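Local structure of DUF4785 domain-containing protein (Legionella pneumophila subsp. pneumophila, 4KH9) at residues 77-82 with 147-152; 99-104 with 123-128. The protein is of unknown function but binds calcium and is built from three domains, the central and C-terminal ones belonging to the E-set clan. All blocks are in the same frame, centred on the assembly; numbering follows the deposited sequence.

Interaction 1: 77-82 with 147-152; sequences PLQNKS and YADAYM
Pro77 and Tyr151 form an antiparallel non-hydrogen-bonded pair, CA to CA 4.3 Å, and next to it Leu78 N donates to Ala150 O over 2.9 Å at a nearly straight 167°. The chains then part and meet again at Ser82, whose O accepts Ala148 N at 2.9 Å and also takes a CA-H contact from Tyr147 CA at 3.2 Å. Between these points the backbone loops out through an inverse gamma turn centred on Asn80. With CG of Gln79 beside the backbone N (chi1 -72°) and the chain extended beyond, its OE1 accepts Asp149 N at 2.9 Å, the donor lying above the amide plane. NE2 makes a weak, strongly bent bond to Asp149 OD2 (3.3 Å), the amide and carboxylate planes lying 39° apart. Apolar contacts accompany it: Pro77 CB presses on Ala148 CB at 3.5 Å, while the branches of Leu78 divide, CD1 to Ala150 CB and CD2 to CB of selenomethionine Met152. Ser82 OG meets the Tyr147 ring at its edge, in plane; the phenol OH bonds to Asp142. The arrangement is the end of an antiparallel ladder, where strands 72-77 and 150-156, the central pair of a four-stranded sheet, give way to loops.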
ATOM      1  N   PRO A  77      -4.379  18.950 -12.926  1.00 31.06           N
ATOM      2  CA  PRO A  77      -3.064  19.620 -12.933  1.00 31.20           C
ATOM      3  C   PRO A  77      -2.273  19.256 -11.670  1.00 39.80           C
ATOM      4  O   PRO A  77      -2.866  19.032 -10.618  1.00 38.69           O
ATOM      5  CB  PRO A  77      -3.410  21.110 -13.012  1.00 33.07           C
ATOM      6  CG  PRO A  77      -4.825  21.230 -12.575  1.00 38.32           C
ATOM      7  CD  PRO A  77      -5.472  19.877 -12.550  1.00 33.03           C
ATOM      8  N   LEU A  78      -0.934  19.166 -11.790  1.00 39.60           N
ATOM      9  CA  LEU A  78      -0.054  18.810 -10.675  1.00 39.35           C
ATOM     10  C   LEU A  78       0.482  20.060  -9.951  1.00 46.80           C
ATOM     11  O   LEU A  78       1.216  19.939  -8.969  1.00 48.64           O
ATOM     12  CB  LEU A  78       1.081  17.898 -11.156  1.00 38.92           C
ATOM     13  CG  LEU A  78       0.592  16.511 -11.645  1.00 41.82           C
ATOM     14  CD1 LEU A  78       1.710  15.722 -12.255  1.00 41.61           C
ATOM     15  CD2 LEU A  78      -0.057  15.719 -10.524  1.00 40.78           C
ATOM     16  N   GLN A  79       0.051  21.249 -10.398  1.00 44.26           N
ATOM     17  CA  GLN A  79       0.287  22.561  -9.797  1.00 44.69           C
ATOM     18  C   GLN A  79      -1.051  23.213  -9.561  1.00 48.49           C
ATOM     19  O   GLN A  79      -2.036  22.822 -10.191  1.00 47.72           O
ATOM     20  CB  GLN A  79       1.174  23.454 -10.673  1.00 46.76           C
ATOM     21  CG  GLN A  79       2.639  23.048 -10.735  1.00 49.97           C
ATOM     22  CD  GLN A  79       3.399  23.915 -11.701  1.00 65.33           C
ATOM     23  OE1 GLN A  79       2.903  24.318 -12.765  1.00 58.47           O
ATOM     24  NE2 GLN A  79       4.627  24.234 -11.340  1.00 66.02           N
ATOM     25  N   ASN A  80      -1.119  24.189  -8.661  1.00 46.80           N
ATOM     26  CA  ASN A  80      -2.375  24.888  -8.398  1.00 47.58           C
ATOM     27  C   ASN A  80      -2.585  25.963  -9.499  1.00 52.15           C
ATOM     28  O   ASN A  80      -2.654  27.172  -9.233  1.00 53.81           O
ATOM     29  CB  ASN A  80      -2.364  25.476  -6.978  1.00 49.86           C
ATOM     30  CG  ASN A  80      -3.685  26.058  -6.537  1.00 68.45           C
ATOM     31  OD1 ASN A  80      -4.773  25.582  -6.888  1.00 62.01           O
ATOM     32  ND2 ASN A  80      -3.610  27.097  -5.728  1.00 59.87           N
ATOM     33  N   LYS A  81      -2.653  25.495 -10.759  1.00 45.32           N
ATOM     34  CA  LYS A  81      -2.836  26.336 -11.941  1.00 44.23           C
ATOM     35  C   LYS A  81      -3.909  25.713 -12.845  1.00 47.51           C
ATOM     36  O   LYS A  81      -4.368  24.584 -12.597  1.00 46.09           O
ATOM     37  CB  LYS A  81      -1.499  26.522 -12.686  1.00 44.74           C
ATOM     38  CG  LYS A  81      -0.451  27.304 -11.881  1.00 47.81           C
ATOM     39  CD  LYS A  81       0.849  27.534 -12.655  1.00 61.38           C
ATOM     40  CE  LYS A  81       0.845  28.708 -13.621  1.00 71.54           C
ATOM     41  NZ  LYS A  81       1.189  29.987 -12.944  1.00 87.98           N
ATOM     42  N   SER A  82      -4.296  26.433 -13.892  1.00 44.41           N
ATOM     43  CA  SER A  82      -5.349  25.972 -14.786  1.00 44.47           C
ATOM     44  C   SER A  82      -4.879  24.916 -15.820  1.00 45.99           C
ATOM     45  O   SER A  82      -3.686  24.764 -16.112  1.00 42.84           O
ATOM     46  CB  SER A  82      -5.977  27.152 -15.515  1.00 49.61           C
ATOM     47  OG  SER A  82      -4.977  27.885 -16.203  1.00 66.32           O
ATOM     48  N   TYR A 147      -0.952  27.922 -17.567  1.00 36.70           N
ATOM     49  CA  TYR A 147      -1.324  26.534 -17.417  1.00 34.20           C
ATOM     50  C   TYR A 147      -0.332  25.837 -16.525  1.00 35.41           C
ATOM     51  O   TYR A 147       0.819  26.286 -16.397  1.00 34.67           O
ATOM     52  CB  TYR A 147      -1.415  25.831 -18.794  1.00 34.83           C
ATOM     53  CG  TYR A 147      -2.357  26.477 -19.807  1.00 36.82           C
ATOM     54  CD1 TYR A 147      -3.547  27.076 -19.403  1.00 39.15           C
ATOM     55  CD2 TYR A 147      -2.104  26.392 -21.171  1.00 37.68           C
ATOM     56  CE1 TYR A 147      -4.422  27.646 -20.329  1.00 38.67           C
ATOM     57  CE2 TYR A 147      -2.988  26.915 -22.106  1.00 39.45           C
ATOM     58  CZ  TYR A 147      -4.140  27.556 -21.682  1.00 46.45           C
ATOM     59  OH  TYR A 147      -5.008  28.058 -22.617  1.00 48.46           O
ATOM     60  N   ALA A 148      -0.763  24.741 -15.890  1.00 31.30           N
ATOM     61  CA  ALA A 148       0.143  23.944 -15.074  1.00 31.94           C
ATOM     62  C   ALA A 148       1.251  23.341 -15.945  1.00 34.63           C
ATOM     63  O   ALA A 148       1.049  23.104 -17.137  1.00 32.56           O
ATOM     64  CB  ALA A 148      -0.630  22.832 -14.361  1.00 32.01           C
ATOM     65  N   ASP A 149       2.415  23.113 -15.354  1.00 34.27           N
ATOM     66  CA  ASP A 149       3.557  22.478 -16.027  1.00 34.12           C
ATOM     67  C   ASP A 149       3.287  21.033 -16.374  1.00 34.54           C
ATOM     68  O   ASP A 149       3.763  20.545 -17.400  1.00 32.30           O
ATOM     69  CB  ASP A 149       4.783  22.501 -15.108  1.00 36.15           C
ATOM     70  CG  ASP A 149       5.486  23.828 -14.936  1.00 43.37           C
ATOM     71  OD1 ASP A 149       5.144  24.786 -15.673  1.00 42.59           O
ATOM     72  OD2 ASP A 149       6.427  23.891 -14.116  1.00 47.20           O
ATOM     73  N   ALA A 150       2.554  20.338 -15.479  1.00 28.70           N
ATOM     74  CA  ALA A 150       2.317  18.915 -15.597  1.00 27.99           C
ATOM     75  C   ALA A 150       0.926  18.512 -15.098  1.00 31.67           C
ATOM     76  O   ALA A 150       0.229  19.270 -14.406  1.00 31.22           O
ATOM     77  CB  ALA A 150       3.383  18.147 -14.837  1.00 28.19           C
ATOM     78  N   TYR A 151       0.493  17.334 -15.557  1.00 28.99           N
ATOM     79  CA  TYR A 151      -0.831  16.774 -15.302  1.00 27.50           C
ATOM     80  C   TYR A 151      -0.765  15.312 -15.047  1.00 32.77           C
ATOM     81  O   TYR A 151       0.123  14.649 -15.562  1.00 34.89           O
ATOM     82  CB  TYR A 151      -1.754  16.994 -16.552  1.00 28.49           C
ATOM     83  CG  TYR A 151      -1.754  18.424 -17.036  1.00 30.62           C
ATOM     84  CD1 TYR A 151      -0.686  18.929 -17.782  1.00 32.94           C
ATOM     85  CD2 TYR A 151      -2.749  19.316 -16.636  1.00 30.86           C
ATOM     86  CE1 TYR A 151      -0.617  20.279 -18.132  1.00 34.10           C
ATOM     87  CE2 TYR A 151      -2.691  20.669 -16.984  1.00 32.01           C
ATOM     88  CZ  TYR A 151      -1.619  21.143 -17.728  1.00 38.39           C
ATOM     89  OH  TYR A 151      -1.503  22.473 -18.045  1.00 39.69           O
HETATM   90  N   MSE A 152      -1.719  14.816 -14.273  1.00 30.77           N
HETATM   91  CA  MSE A 152      -1.918  13.397 -14.038  0.70 30.93           C
HETATM   92  C   MSE A 152      -3.049  12.953 -14.931  1.00 33.84           C
HETATM   93  O   MSE A 152      -4.138  13.528 -14.871  1.00 33.84           O
HETATM   94  CB  MSE A 152      -2.217  13.082 -12.558  0.70 33.83           C
HETATM   95  CG  MSE A 152      -2.400  11.575 -12.284  0.70 42.16           C
HETATM   96 SE   MSE A 152      -0.778  10.525 -12.511  0.52 52.78          SE
HETATM   97  CE  MSE A 152       0.110  11.022 -10.843  0.70 49.66           C
TER

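Interaction 2: 99-104 with 123-128; sequences KEASSL and AMLQIK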
ATOM      1  N   LYS A  99     -15.055  18.021 -24.678  1.00 34.58           N
ATOM      2  CA  LYS A  99     -16.465  17.914 -24.270  1.00 34.90           C
ATOM      3  C   LYS A  99     -17.335  17.146 -25.282  1.00 38.89           C
ATOM      4  O   LYS A  99     -18.257  16.453 -24.861  1.00 37.91           O
ATOM      5  CB  LYS A  99     -17.077  19.310 -24.063  1.00 38.67           C
ATOM      6  CG  LYS A  99     -16.756  19.907 -22.725  1.00 57.48           C
ATOM      7  CD  LYS A  99     -17.362  21.289 -22.627  1.00 65.47           C
ATOM      8  CE  LYS A  99     -16.762  22.089 -21.500  1.00 67.49           C
ATOM      9  NZ  LYS A  99     -17.058  23.533 -21.670  1.00 80.33           N
ATOM     10  N   GLU A 100     -17.029  17.246 -26.604  1.00 35.17           N
ATOM     11  CA  GLU A 100     -17.788  16.574 -27.669  1.00 34.22           C
ATOM     12  C   GLU A 100     -17.532  15.050 -27.734  1.00 33.78           C
ATOM     13  O   GLU A 100     -18.296  14.346 -28.388  1.00 33.99           O
ATOM     14  CB  GLU A 100     -17.495  17.221 -29.033  1.00 35.81           C
ATOM     15  CG  GLU A 100     -18.132  18.601 -29.105  1.00 43.81           C
ATOM     16  CD  GLU A 100     -18.144  19.292 -30.448  1.00 56.52           C
ATOM     17  OE1 GLU A 100     -18.049  18.600 -31.487  1.00 61.32           O
ATOM     18  OE2 GLU A 100     -18.311  20.530 -30.458  1.00 60.66           O
ATOM     19  N   ALA A 101     -16.524  14.540 -27.019  1.00 30.04           N
ATOM     20  CA  ALA A 101     -16.258  13.102 -26.904  1.00 28.51           C
ATOM     21  C   ALA A 101     -17.075  12.489 -25.763  1.00 32.53           C
ATOM     22  O   ALA A 101     -17.098  11.272 -25.652  1.00 35.18           O
ATOM     23  CB  ALA A 101     -14.770  12.840 -26.677  1.00 28.62           C
ATOM     24  N   SER A 102     -17.692  13.325 -24.895  1.00 30.32           N
ATOM     25  CA  SER A 102     -18.582  12.943 -23.775  1.00 30.96           C
ATOM     26  C   SER A 102     -20.029  12.956 -24.230  1.00 35.13           C
ATOM     27  O   SER A 102     -20.328  13.545 -25.273  1.00 35.08           O
ATOM     28  CB  SER A 102     -18.412  13.889 -22.583  1.00 34.04           C
ATOM     29  OG  SER A 102     -19.117  15.118 -22.740  1.00 37.13           O
ATOM     30  N   SER A 103     -20.955  12.354 -23.444  1.00 29.84           N
ATOM     31  CA  SER A 103     -22.373  12.326 -23.851  1.00 28.61           C
ATOM     32  C   SER A 103     -22.976  13.712 -23.951  1.00 33.90           C
ATOM     33  O   SER A 103     -22.484  14.643 -23.330  1.00 34.35           O
ATOM     34  CB  SER A 103     -23.214  11.506 -22.874  1.00 27.80           C
ATOM     35  OG  SER A 103     -23.252  12.074 -21.573  1.00 34.81           O
ATOM     36  N   LEU A 104     -24.109  13.811 -24.668  1.00 33.59           N
ATOM     37  CA  LEU A 104     -24.908  15.019 -24.800  1.00 33.80           C
ATOM     38  C   LEU A 104     -25.346  15.471 -23.384  1.00 36.05           C
ATOM     39  O   LEU A 104     -25.226  16.646 -23.038  1.00 34.65           O
ATOM     40  CB  LEU A 104     -26.101  14.754 -25.732  1.00 34.74           C
ATOM     41  CG  LEU A 104     -26.931  16.014 -26.118  1.00 41.42           C
ATOM     42  CD1 LEU A 104     -26.134  16.918 -27.093  1.00 43.12           C
ATOM     43  CD2 LEU A 104     -28.263  15.633 -26.740  1.00 42.16           C
ATOM     44  N   ALA A 123     -10.655  18.092 -15.738  1.00 44.61           N
ATOM     45  CA  ALA A 123     -11.376  17.513 -16.866  1.00 41.87           C
ATOM     46  C   ALA A 123     -11.559  16.018 -16.655  1.00 42.04           C
ATOM     47  O   ALA A 123     -10.584  15.288 -16.495  1.00 39.11           O
ATOM     48  CB  ALA A 123     -10.662  17.786 -18.177  1.00 42.27           C
HETATM   49  N   MSE A 124     -12.822  15.576 -16.598  1.00 39.42           N
HETATM   50  CA  MSE A 124     -13.180  14.163 -16.448  1.00 39.61           C
HETATM   51  C   MSE A 124     -14.312  13.830 -17.415  1.00 39.22           C
HETATM   52  O   MSE A 124     -15.248  14.609 -17.552  1.00 37.65           O
HETATM   53  CB  MSE A 124     -13.566  13.809 -15.004  1.00 43.39           C
HETATM   54  CG  MSE A 124     -13.810  12.293 -14.801  1.00 54.18           C
HETATM   55 SE   MSE A 124     -14.068  11.830 -12.932  0.75 67.22          SE
HETATM   56  CE  MSE A 124     -14.017   9.871 -12.962  1.00 63.07           C
ATOM     57  N   LEU A 125     -14.230  12.672 -18.073  1.00 31.95           N
ATOM     58  CA  LEU A 125     -15.261  12.279 -19.009  1.00 30.74           C
ATOM     59  C   LEU A 125     -15.286  10.795 -19.227  1.00 28.57           C
ATOM     60  O   LEU A 125     -14.282  10.102 -19.099  1.00 26.98           O
ATOM     61  CB  LEU A 125     -15.103  12.990 -20.400  1.00 30.86           C
ATOM     62  CG  LEU A 125     -14.052  12.431 -21.373  1.00 34.79           C
ATOM     63  CD1 LEU A 125     -14.471  12.662 -22.816  1.00 35.12           C
ATOM     64  CD2 LEU A 125     -12.633  12.985 -21.082  1.00 34.05           C
ATOM     65  N   GLN A 126     -16.446  10.325 -19.636  1.00 23.41           N
ATOM     66  CA  GLN A 126     -16.559   8.962 -20.109  1.00 22.79           C
ATOM     67  C   GLN A 126     -16.731   9.077 -21.616  1.00 25.91           C
ATOM     68  O   GLN A 126     -17.616   9.798 -22.080  1.00 24.64           O
ATOM     69  CB  GLN A 126     -17.684   8.195 -19.422  1.00 22.59           C
ATOM     70  CG  GLN A 126     -17.720   6.747 -19.904  1.00 21.23           C
ATOM     71  CD  GLN A 126     -18.715   5.893 -19.153  1.00 29.85           C
ATOM     72  OE1 GLN A 126     -19.844   6.320 -18.814  1.00 28.16           O
ATOM     73  NE2 GLN A 126     -18.337   4.651 -18.951  1.00 21.97           N
ATOM     74  N   ILE A 127     -15.897   8.379 -22.365  1.00 25.65           N
ATOM     75  CA  ILE A 127     -15.929   8.433 -23.827  1.00 27.05           C
ATOM     76  C   ILE A 127     -17.217   7.771 -24.314  1.00 32.26           C
ATOM     77  O   ILE A 127     -17.544   6.666 -23.853  1.00 30.59           O
ATOM     78  CB  ILE A 127     -14.663   7.798 -24.480  1.00 28.97           C
ATOM     79  CG1 ILE A 127     -13.384   8.452 -23.933  1.00 29.32           C
ATOM     80  CG2 ILE A 127     -14.735   7.923 -26.018  1.00 30.02           C
ATOM     81  CD1 ILE A 127     -12.056   7.725 -24.340  1.00 38.11           C
ATOM     82  N   LYS A 128     -17.954   8.461 -25.234  1.00 29.36           N
ATOM     83  CA  LYS A 128     -19.191   7.908 -25.811  1.00 30.14           C
ATOM     84  C   LYS A 128     -18.905   6.548 -26.467  1.00 35.75           C
ATOM     85  O   LYS A 128     -17.923   6.449 -27.223  1.00 33.09           O
ATOM     86  CB  LYS A 128     -19.802   8.858 -26.843  1.00 32.87           C
ATOM     87  CG  LYS A 128     -20.329  10.142 -26.279  1.00 41.01           C
ATOM     88  CD  LYS A 128     -20.997  10.984 -27.369  1.00 52.99           C
ATOM     89  CE  LYS A 128     -20.072  11.488 -28.454  1.00 46.68           C
ATOM     90  NZ  LYS A 128     -20.819  12.369 -29.400  1.00 67.43           N
TER
HETATM   91  O   HOH W   1     -19.908  11.052 -21.161  1.00 32.97           O
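Lys128 is folded over the 100-103 backbone by two torsions: chi1 of -67° sets CG beside its own backbone N, and chi3 of -65° bends an otherwise extended chain. Its CD thereby lies 3.4 Å from Ser102 O, and NZ reaches Glu100 O in a weak bond of 3.4 Å; Glu130 offers the ammonium a further long, weak ion pair. The backbone supplies the firmer link, Lys128 N to Ala101 O at 3.0 Å and 167°. With CG between its backbone N and carbonyl carbon, Leu125 points CD1 at Ala101 CB, 3.9 Å away, while its CB faces Ser102 CB. Ser102 turns its hydroxyl back on its own turn: OG donates to Lys99 O over 2.6 Å, in the carbonyl plane on a lone pair, and Ser102 N binds the same oxygen; one acceptor taking two donors is consistent with a well-defined turn. A water completes the join, accepting from Ser103 N and donating to Gln126 O, each at 2.8 Å. Strand 123-126 is an edge strand of its sheet and pairs with 72-77, where Leu125 also touches Val73. Against it lies the connection from strand 95-97, an outer strand of a second sheet, to helix 104-107; Ser103 is the N-cap, its side chain capping a backbone N just beyond, and its OG is hydrogen-bonded to Asn106 as well.

Interactions 1 and 2 lie within the N-terminal DUF4785 domain and on the same side of the chain's centre, their centres 21 Å apart and their nearest atoms about 6 Å apart without touching. In chain order the segments run 77-82, 99-104, 123-128, 147-152, so interaction 2 falls wholly within the span bracketed by interaction 1. Both reach the four-stranded antiparallel sheet ordered 48-54, 150-156, 72-77, 123-126. Interaction 1 marks one end of its central strand pair, whereas interaction 2 sits on an edge strand, 123-126, and connects it to the loop leaving the sheet that contains 95-97. Strand 72-77 pairs with both 150-156 and 123-126 and so lies between the strands of the two contacts.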